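Local coordinates for conserved exported protein (Bacteroides fragilis, PDB 3CLW) that probably acts as a glycoside hydrolase that cleaves O-glycosidic bonds, although its substrate is not known, at residues A[213-218]-A[267-272]. Sequence-based numbering, arbitrary orientation.
Sequences ELDKAI and FKNLFN
Asp215 sends its carboxylate out from the helix with CG anti to the backbone N (chi1 -178°). Asn269 answers with CG anti to its own carbonyl carbon (chi1 -63°), which turns its amide toward the helix. The two residues grip each other twice. The backbone N of Asn269 donates to OD1 of Asp215 at 2.7 Å, and the donor lies nearly along the C-O axis. The side chain of Asn269 donates as well, from ND2 to the backbone O of Asp215 at 2.9 Å. This second bond is more bent, but the acceptor stays close to the plane of the amide. Ser219, one turn further along the helix, takes another hydrogen bond from the same ND2 through its OG. These bonds fix the rotation of the amide. The other carboxylate oxygen is bridged by water: OD2 of Asp215 accepts from it, and N of Lys268 donates to it at 3.0 Å. The edge of the Phe267 ring lies beside OD2, with CD1 3.6 Å away and the ring and carboxylate planes 59° apart. The methyl CG2 of Ile218 lies over the flat face of the Asn269 amide, 3.4 Å from CG. Phe267 to Leu270 form a type I beta turn, and the carboxylate takes the N-H of Asn269 directly and that of Lys268 through the water. Asn269 also bonds through its backbone to Ile227 of the neighbouring parallel strand 226-232. The contact therefore fastens the turn before strand 270-276 to helix 204-221, an outer helix packed against the strands of the TIM-barrel fold expected for glycoside hydrolase family 30.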
loop_
_atom_site.group_PDB
_atom_site.type_symbol
_atom_site.label_atom_id
_atom_site.label_comp_id
_atom_site.label_asym_id
_atom_site.label_seq_id
_atom_site.Cartn_x
_atom_site.Cartn_y
_atom_site.Cartn_z
ATOM N N GLU A 213 22.171 3.886 -9.992
ATOM C CA GLU A 213 21.863 4.565 -11.251
ATOM C C GLU A 213 20.700 5.577 -11.140
ATOM O O GLU A 213 20.751 6.682 -11.728
ATOM C CB GLU A 213 21.610 3.544 -12.366
ATOM C CG GLU A 213 22.813 2.666 -12.699
ATOM C CD GLU A 213 24.072 3.445 -13.112
ATOM O OE1 GLU A 213 23.989 4.545 -13.699
ATOM O OE2 GLU A 213 25.179 2.928 -12.861
ATOM N N LEU A 214 19.656 5.206 -10.399
ATOM C CA LEU A 214 18.535 6.147 -10.159
ATOM C C LEU A 214 19.034 7.374 -9.413
ATOM O O LEU A 214 18.706 8.486 -9.760
ATOM C CB LEU A 214 17.411 5.478 -9.374
ATOM C CG LEU A 214 16.406 4.731 -10.246
ATOM C CD1 LEU A 214 15.660 3.752 -9.372
ATOM C CD2 LEU A 214 15.450 5.744 -10.944
ATOM N N ASP A 215 19.846 7.155 -8.389
ATOM C CA ASP A 215 20.444 8.253 -7.629
ATOM C C ASP A 215 21.127 9.250 -8.556
ATOM O O ASP A 215 20.872 10.432 -8.484
ATOM C CB ASP A 215 21.418 7.709 -6.595
ATOM C CG ASP A 215 22.038 8.804 -5.749
ATOM O OD1 ASP A 215 21.345 9.345 -4.854
ATOM O OD2 ASP A 215 23.234 9.107 -5.978
ATOM N N LYS A 216 21.977 8.759 -9.442
ATOM C CA LYS A 216 22.689 9.591 -10.397
ATOM C C LYS A 216 21.736 10.313 -11.368
ATOM O O LYS A 216 21.867 11.513 -11.626
ATOM C CB LYS A 216 23.672 8.699 -11.159
ATOM C CG LYS A 216 24.511 9.384 -12.224
ATOM C CD LYS A 216 25.323 8.288 -12.932
ATOM C CE LYS A 216 26.371 8.831 -13.907
ATOM N NZ LYS A 216 27.566 7.882 -13.967
ATOM N N ALA A 217 20.785 9.567 -11.918
ATOM C CA ALA A 217 19.794 10.122 -12.846
ATOM C C ALA A 217 18.911 11.219 -12.191
ATOM O O ALA A 217 18.620 12.252 -12.810
ATOM C CB ALA A 217 18.951 8.963 -13.420
ATOM N N ILE A 218 18.518 11.021 -10.935
ATOM C CA ILE A 218 17.695 12.025 -10.229
ATOM C C ILE A 218 18.474 13.331 -9.994
ATOM O O ILE A 218 17.888 14.426 -10.031
ATOM C CB ILE A 218 17.160 11.490 -8.867
ATOM C CG1 ILE A 218 16.031 10.472 -9.082
ATOM C CG2 ILE A 218 16.708 12.669 -7.906
ATOM C CD1 ILE A 218 15.693 9.630 -7.822
ATOM N N PHE A 267 23.410 6.876 -0.559
ATOM C CA PHE A 267 22.850 7.523 -1.731
ATOM C C PHE A 267 21.919 8.654 -1.327
ATOM O O PHE A 267 20.971 8.454 -0.580
ATOM C CB PHE A 267 22.190 6.506 -2.639
ATOM C CG PHE A 267 23.172 5.553 -3.284
ATOM C CD1 PHE A 267 24.072 6.002 -4.261
ATOM C CD2 PHE A 267 23.231 4.228 -2.892
ATOM C CE1 PHE A 267 24.996 5.122 -4.850
ATOM C CE2 PHE A 267 24.146 3.348 -3.491
ATOM C CZ PHE A 267 25.016 3.800 -4.467
ATOM N N LYS A 268 22.273 9.848 -1.783
ATOM C CA LYS A 268 21.563 11.114 -1.530
ATOM C C LYS A 268 20.053 11.029 -1.842
ATOM O O LYS A 268 19.228 11.577 -1.120
ATOM C CB LYS A 268 22.221 12.182 -2.417
ATOM C CG LYS A 268 21.702 13.603 -2.320
ATOM C CD LYS A 268 22.112 14.419 -3.569
ATOM C CE LYS A 268 21.556 15.880 -3.517
ATOM N NZ LYS A 268 21.462 16.605 -4.881
ATOM N N ASN A 269 19.699 10.347 -2.927
ATOM C CA ASN A 269 18.309 10.386 -3.410
ATOM C C ASN A 269 17.494 9.173 -2.999
ATOM O O ASN A 269 16.367 8.984 -3.476
ATOM C CB ASN A 269 18.258 10.616 -4.923
ATOM C CG ASN A 269 18.845 11.936 -5.312
ATOM O OD1 ASN A 269 18.444 12.968 -4.779
ATOM N ND2 ASN A 269 19.793 11.924 -6.248
ATOM N N LEU A 270 18.076 8.359 -2.114
ATOM C CA LEU A 270 17.364 7.239 -1.512
ATOM C C LEU A 270 16.302 7.781 -0.578
ATOM O O LEU A 270 16.584 8.660 0.243
ATOM C CB LEU A 270 18.306 6.357 -0.702
ATOM C CG LEU A 270 17.687 5.079 -0.080
ATOM C CD1 LEU A 270 17.532 3.929 -1.083
ATOM C CD2 LEU A 270 18.494 4.626 1.179
ATOM N N PHE A 271 15.086 7.255 -0.700
ATOM C CA PHE A 271 14.103 7.432 0.341
ATOM C C PHE A 271 14.498 6.532 1.502
ATOM O O PHE A 271 14.593 5.301 1.337
ATOM C CB PHE A 271 12.713 7.067 -0.177
ATOM C CG PHE A 271 11.625 7.237 0.840
ATOM C CD1 PHE A 271 11.672 8.282 1.781
ATOM C CD2 PHE A 271 10.508 6.386 0.828
ATOM C CE1 PHE A 271 10.641 8.446 2.710
ATOM C CE2 PHE A 271 9.483 6.545 1.769
ATOM C CZ PHE A 271 9.570 7.564 2.714
ATOM N N ASN A 272 14.713 7.138 2.676
ATOM C CA ASN A 272 15.249 6.419 3.819
ATOM C C ASN A 272 14.148 5.637 4.525
ATOM O O ASN A 272 13.619 6.052 5.564
ATOM C CB ASN A 272 15.989 7.385 4.782
ATOM C CG ASN A 272 16.606 6.673 5.996
ATOM O OD1 ASN A 272 17.049 5.525 5.910
ATOM N ND2 ASN A 272 16.628 7.366 7.130
HETATM O O HOH W 1 24.608 10.020 -3.580
#